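PDB 3GTZ: putative translation initiation inhibitor from Salmonella typhimurium, which is of unknown function but, as a member of the RutC (YjgF-like) family, may resemble relatives that deaminate reactive enamine and imine metabolites. Local coordinates for residues R61-T66 with K111-V116; Q40-L45 with N79-A84. One frame throughout, in Å; residues are numbered along the deposited sequence.

Interaction 1: R61-T66 with K111-V116; sequences RILDAT and KIVAAV
Arg61 and Ala115 meet at one end of this antiparallel pairing, in two ways. The backbone N of Ala115 donates to O of Arg61 at 3.0 Å in a nearly straight bond (175° at the hydrogen), while the methyl CB of Ala115 lies over one face of the guanidinium, offset toward its rim and 3.6 Å from NH2. Bends at chi2 and chi3 (-100° and -64°) turn the arginine chain across toward the end of the neighbouring strand. Val113 marks a break in regularity: its O accepts from both Leu63 N (2.9 Å) and Asp64 N (3.2 Å), a classic beta bulge between the interior strands 62-69 and 108-115 of the mixed sheet of this YjgF-like fold. The bulge shifts the register by one residue, and CB of Leu63 rests 3.4 Å from this twice-accepting O of Val113. Beyond it, Lys111 forms a reciprocal hydrogen-bonded pair with Thr66, Lys111 N reaching Thr66 O at 2.9 Å. Its side chain packs on Asp64 of the third subunit. On the sheet face toward helix 37-54, CD1 of Ile112 nestles against CB of Ala65 (3.5 Å) and CG2 of Ile62.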
loop_
_atom_site.group_PDB
_atom_site.type_symbol
_atom_site.label_atom_id
_atom_site.label_comp_id
_atom_site.label_asym_id
_atom_site.label_seq_id
_atom_site.Cartn_x
_atom_site.Cartn_y
_atom_site.Cartn_z
ATOM N N ARG A 61 15.945 -8.572 -4.296
ATOM C CA ARG A 61 15.351 -8.860 -3.000
ATOM C C ARG A 61 14.096 -8.042 -2.752
ATOM O O ARG A 61 13.616 -7.985 -1.639
ATOM C CB ARG A 61 16.351 -8.624 -1.880
ATOM C CG ARG A 61 17.717 -9.390 -2.023
ATOM C CD ARG A 61 17.808 -10.644 -1.184
ATOM N NE ARG A 61 17.755 -10.326 0.240
ATOM C CZ ARG A 61 17.347 -11.157 1.203
ATOM N NH1 ARG A 61 16.949 -12.382 0.918
ATOM N NH2 ARG A 61 17.331 -10.753 2.465
ATOM N N ILE A 62 13.539 -7.432 -3.787
ATOM C CA ILE A 62 12.368 -6.606 -3.609
ATOM C C ILE A 62 11.184 -7.548 -3.588
ATOM O O ILE A 62 11.107 -8.463 -4.399
ATOM C CB ILE A 62 12.194 -5.597 -4.742
ATOM C CG1 ILE A 62 13.331 -4.581 -4.746
ATOM C CG2 ILE A 62 10.835 -4.900 -4.649
ATOM C CD1 ILE A 62 13.401 -3.750 -6.022
ATOM N N LEU A 63 10.243 -7.297 -2.686
ATOM C CA LEU A 63 9.114 -8.188 -2.476
ATOM C C LEU A 63 7.870 -7.726 -3.207
ATOM O O LEU A 63 7.233 -8.512 -3.883
ATOM C CB LEU A 63 8.830 -8.306 -0.989
ATOM C CG LEU A 63 10.013 -8.734 -0.131
ATOM C CD1 LEU A 63 9.673 -8.533 1.344
ATOM C CD2 LEU A 63 10.315 -10.178 -0.431
ATOM N N ASP A 64 7.545 -6.450 -3.090
ATOM C CA ASP A 64 6.334 -5.891 -3.681
ATOM C C ASP A 64 6.566 -4.466 -4.153
ATOM O O ASP A 64 7.223 -3.725 -3.479
ATOM C CB ASP A 64 5.228 -5.897 -2.648
ATOM C CG ASP A 64 3.903 -5.473 -3.228
ATOM O OD1 ASP A 64 3.281 -6.243 -3.977
ATOM O OD2 ASP A 64 3.493 -4.347 -2.967
ATOM N N ALA A 65 6.028 -4.087 -5.306
ATOM C CA ALA A 65 6.199 -2.724 -5.844
ATOM C C ALA A 65 4.868 -2.178 -6.343
ATOM O O ALA A 65 4.126 -2.854 -7.029
ATOM C CB ALA A 65 7.231 -2.696 -6.980
ATOM N N THR A 66 4.562 -0.951 -5.986
ATOM C CA THR A 66 3.369 -0.295 -6.453
ATOM C C THR A 66 3.810 0.964 -7.142
ATOM O O THR A 66 4.512 1.770 -6.560
ATOM C CB THR A 66 2.451 0.025 -5.299
ATOM O OG1 THR A 66 2.281 -1.169 -4.518
ATOM C CG2 THR A 66 1.071 0.517 -5.784
ATOM N N LYS A 111 6.540 2.778 -4.700
ATOM C CA LYS A 111 6.722 2.319 -3.338
ATOM C C LYS A 111 7.154 0.858 -3.369
ATOM O O LYS A 111 6.670 0.047 -4.153
ATOM C CB LYS A 111 5.455 2.619 -2.469
ATOM C CG LYS A 111 4.737 1.461 -1.880
ATOM C CD LYS A 111 3.541 1.889 -0.949
ATOM C CE LYS A 111 3.425 0.949 0.320
ATOM N NZ LYS A 111 3.553 -0.590 0.078
ATOM N N ILE A 112 8.051 0.543 -2.466
ATOM C CA ILE A 112 8.855 -0.681 -2.453
ATOM C C ILE A 112 8.834 -1.231 -1.045
ATOM O O ILE A 112 9.048 -0.479 -0.102
ATOM C CB ILE A 112 10.280 -0.268 -2.847
ATOM C CG1 ILE A 112 10.330 -0.095 -4.362
ATOM C CG2 ILE A 112 11.346 -1.165 -2.328
ATOM C CD1 ILE A 112 9.717 -1.192 -5.099
ATOM N N VAL A 113 8.488 -2.504 -0.896
ATOM C CA VAL A 113 8.823 -3.273 0.305
ATOM C C VAL A 113 9.840 -4.325 -0.131
ATOM O O VAL A 113 9.616 -4.977 -1.123
ATOM C CB VAL A 113 7.613 -4.023 0.865
ATOM C CG1 VAL A 113 7.922 -4.575 2.230
ATOM C CG2 VAL A 113 6.377 -3.132 0.909
ATOM N N ALA A 114 10.946 -4.468 0.598
ATOM C CA ALA A 114 12.057 -5.363 0.248
ATOM C C ALA A 114 12.570 -6.129 1.471
ATOM O O ALA A 114 12.306 -5.711 2.607
ATOM C CB ALA A 114 13.213 -4.539 -0.346
ATOM N N ALA A 115 13.316 -7.221 1.236
ATOM C CA ALA A 115 13.958 -7.995 2.315
ATOM C C ALA A 115 15.352 -7.443 2.516
ATOM O O ALA A 115 16.018 -7.060 1.551
ATOM C CB ALA A 115 14.033 -9.459 1.984
ATOM N N VAL A 116 15.796 -7.387 3.763
ATOM C CA VAL A 116 17.069 -6.762 4.075
ATOM C C VAL A 116 17.794 -7.563 5.171
ATOM O O VAL A 116 17.128 -8.083 6.062
ATOM C CB VAL A 116 16.891 -5.325 4.520
ATOM C CG1 VAL A 116 16.042 -5.278 5.750
ATOM C CG2 VAL A 116 18.261 -4.721 4.832
#

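Interaction 2: Q40-L45 with N79-A84; sequences QTANTL and NKAWDA
Leu45 approaches the Trp82 indole obliquely, its CD2 methyl 4.3 Å from CE3 on the six-membered ring. At the edge of the indole, in its plane, lies OD1 of the following residue, Asp83. Arg94 makes a cation-pi contact with the ring, Pro92 and Trp85 also touch it, and NE1 donates to O of Arg13 of the second subunit, so chain and neighbour both hold the indole. With CG anti to the backbone N (chi1 177°), the ring extends from helix 75-85 toward Ala65 and Ile67 of the sheet, while the other branch of Leu45, CD1, meets the backbone, 3.9 Å from Trp82 CA and equally far from Ala81 O. The two helices run side by side in roughly the same direction (33° between segment axes, 8.5 Å at closest approach), each the helix of a beta-alpha-beta crossover, and both pack on the same face of the sheet. Ala81 is the small residue at their nearest point. Its CB lies 3.6 Å from Thr41 CG2, 3.7 Å from Ala42 N and 4.1 Å from Ala42 CB, and the CA atoms of Ala42 and Ala81 are 5.0 Å apart, an approach that the short alanine side chains permit. Thr41 turns its methyl to this seam and its OG1 back to Ala37 O within its own helix. No hydrogen bond joins the two segments, and a methyl group takes part in each close contact.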
loop_
_atom_site.group_PDB
_atom_site.type_symbol
_atom_site.label_atom_id
_atom_site.label_comp_id
_atom_site.label_asym_id
_atom_site.label_seq_id
_atom_site.Cartn_x
_atom_site.Cartn_y
_atom_site.Cartn_z
ATOM N N GLN A 40 11.994 9.482 -15.710
ATOM C CA GLN A 40 11.651 9.548 -14.291
ATOM C C GLN A 40 11.551 8.143 -13.715
ATOM O O GLN A 40 12.049 7.894 -12.607
ATOM C CB GLN A 40 10.369 10.334 -14.061
ATOM C CG GLN A 40 10.537 11.874 -14.108
ATOM C CD GLN A 40 9.365 12.652 -13.524
ATOM O OE1 GLN A 40 8.369 12.072 -13.156
ATOM N NE2 GLN A 40 9.495 13.967 -13.423
ATOM N N THR A 41 10.980 7.203 -14.481
ATOM C CA THR A 41 10.897 5.817 -14.013
ATOM C C THR A 41 12.282 5.142 -13.919
ATOM O O THR A 41 12.631 4.562 -12.903
ATOM C CB THR A 41 9.944 4.983 -14.886
ATOM O OG1 THR A 41 8.657 5.617 -14.912
ATOM C CG2 THR A 41 9.835 3.504 -14.365
ATOM N N ALA A 42 13.069 5.236 -14.986
ATOM C CA ALA A 42 14.432 4.668 -15.036
ATOM C C ALA A 42 15.319 5.204 -13.907
ATOM O O ALA A 42 16.065 4.476 -13.247
ATOM C CB ALA A 42 15.036 5.028 -16.346
ATOM N N ASN A 43 15.223 6.503 -13.701
ATOM C CA ASN A 43 15.969 7.202 -12.664
ATOM C C ASN A 43 15.503 6.763 -11.274
ATOM O O ASN A 43 16.316 6.597 -10.376
ATOM C CB ASN A 43 15.755 8.691 -12.865
ATOM C CG ASN A 43 16.793 9.564 -12.175
ATOM O OD1 ASN A 43 17.175 9.344 -11.057
ATOM N ND2 ASN A 43 17.203 10.629 -12.873
ATOM N N THR A 44 14.204 6.547 -11.105
ATOM C CA THR A 44 13.711 6.167 -9.812
ATOM C C THR A 44 14.094 4.750 -9.482
ATOM O O THR A 44 14.412 4.460 -8.337
ATOM C CB THR A 44 12.209 6.367 -9.649
ATOM O OG1 THR A 44 11.880 7.672 -10.095
ATOM C CG2 THR A 44 11.798 6.245 -8.165
ATOM N N LEU A 45 14.110 3.874 -10.473
ATOM C CA LEU A 45 14.580 2.520 -10.252
ATOM C C LEU A 45 16.060 2.509 -9.898
ATOM O O LEU A 45 16.476 1.697 -9.093
ATOM C CB LEU A 45 14.303 1.691 -11.467
ATOM C CG LEU A 45 12.814 1.472 -11.753
ATOM C CD1 LEU A 45 12.679 0.791 -13.099
ATOM C CD2 LEU A 45 12.217 0.610 -10.691
ATOM N N ASN A 79 6.719 0.949 -18.320
ATOM C CA ASN A 79 7.016 -0.492 -18.577
ATOM C C ASN A 79 8.327 -0.734 -19.310
ATOM O O ASN A 79 9.015 -1.726 -19.070
ATOM C CB ASN A 79 5.900 -1.161 -19.380
ATOM C CG ASN A 79 4.710 -1.499 -18.525
ATOM O OD1 ASN A 79 4.836 -1.674 -17.303
ATOM N ND2 ASN A 79 3.540 -1.590 -19.147
ATOM N N LYS A 80 8.651 0.154 -20.232
ATOM C CA LYS A 80 9.899 0.079 -20.950
ATOM C C LYS A 80 11.044 0.251 -19.963
ATOM O O LYS A 80 11.972 -0.509 -20.008
ATOM C CB LYS A 80 9.917 1.167 -21.996
ATOM C CG LYS A 80 11.017 1.138 -23.035
ATOM C CD LYS A 80 11.253 2.588 -23.516
ATOM C CE LYS A 80 11.509 2.699 -24.987
ATOM N NZ LYS A 80 11.886 4.124 -25.288
ATOM N N ALA A 81 10.971 1.227 -19.049
ATOM C CA ALA A 81 12.011 1.392 -18.012
ATOM C C ALA A 81 12.051 0.198 -17.084
ATOM O O ALA A 81 13.088 -0.367 -16.823
ATOM C CB ALA A 81 11.786 2.654 -17.227
ATOM N N TRP A 82 10.901 -0.220 -16.600
ATOM C CA TRP A 82 10.839 -1.399 -15.738
ATOM C C TRP A 82 11.474 -2.588 -16.431
ATOM O O TRP A 82 12.264 -3.306 -15.819
ATOM C CB TRP A 82 9.388 -1.718 -15.396
ATOM C CG TRP A 82 9.196 -2.931 -14.575
ATOM C CD1 TRP A 82 9.064 -4.196 -15.030
ATOM C CD2 TRP A 82 9.083 -3.005 -13.149
ATOM N NE1 TRP A 82 8.897 -5.061 -13.993
ATOM C CE2 TRP A 82 8.874 -4.356 -12.825
ATOM C CE3 TRP A 82 9.122 -2.058 -12.123
ATOM C CZ2 TRP A 82 8.725 -4.796 -11.527
ATOM C CZ3 TRP A 82 8.957 -2.489 -10.824
ATOM C CH2 TRP A 82 8.781 -3.852 -10.530
ATOM N N ASP A 83 11.124 -2.798 -17.694
ATOM C CA ASP A 83 11.583 -3.972 -18.415
ATOM C C ASP A 83 13.092 -4.003 -18.656
ATOM O O ASP A 83 13.673 -5.061 -18.766
ATOM C CB ASP A 83 10.850 -4.134 -19.748
ATOM C CG ASP A 83 9.393 -4.551 -19.578
ATOM O OD1 ASP A 83 8.987 -4.971 -18.459
ATOM O OD2 ASP A 83 8.665 -4.424 -20.585
ATOM N N ALA A 84 13.714 -2.834 -18.719
ATOM C CA ALA A 84 15.148 -2.723 -18.944
ATOM C C ALA A 84 15.935 -3.022 -17.653
ATOM O O ALA A 84 17.110 -3.400 -17.714
ATOM C CB ALA A 84 15.469 -1.366 -19.467
#

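From the N terminus, the segments come in the order 40-45, 61-66, 79-84 and 111-116, so the two contacts cross. Interaction 2 closes first, across 33 intervening residues that include strand 62-69; interaction 1 then spans 44 residues, including helix 75-85, and brings the last strand, 108-115, back beside 62-69. One contact therefore joins neighbouring strands within the sheet, and the other joins the two helices lying on it. Their centres are 15 Å apart, yet they touch where Ala65 CB of interaction 1 meets Trp82 CH2 of interaction 2 at 4.0 Å. Both also reach the second subunit of the three-chain assembly.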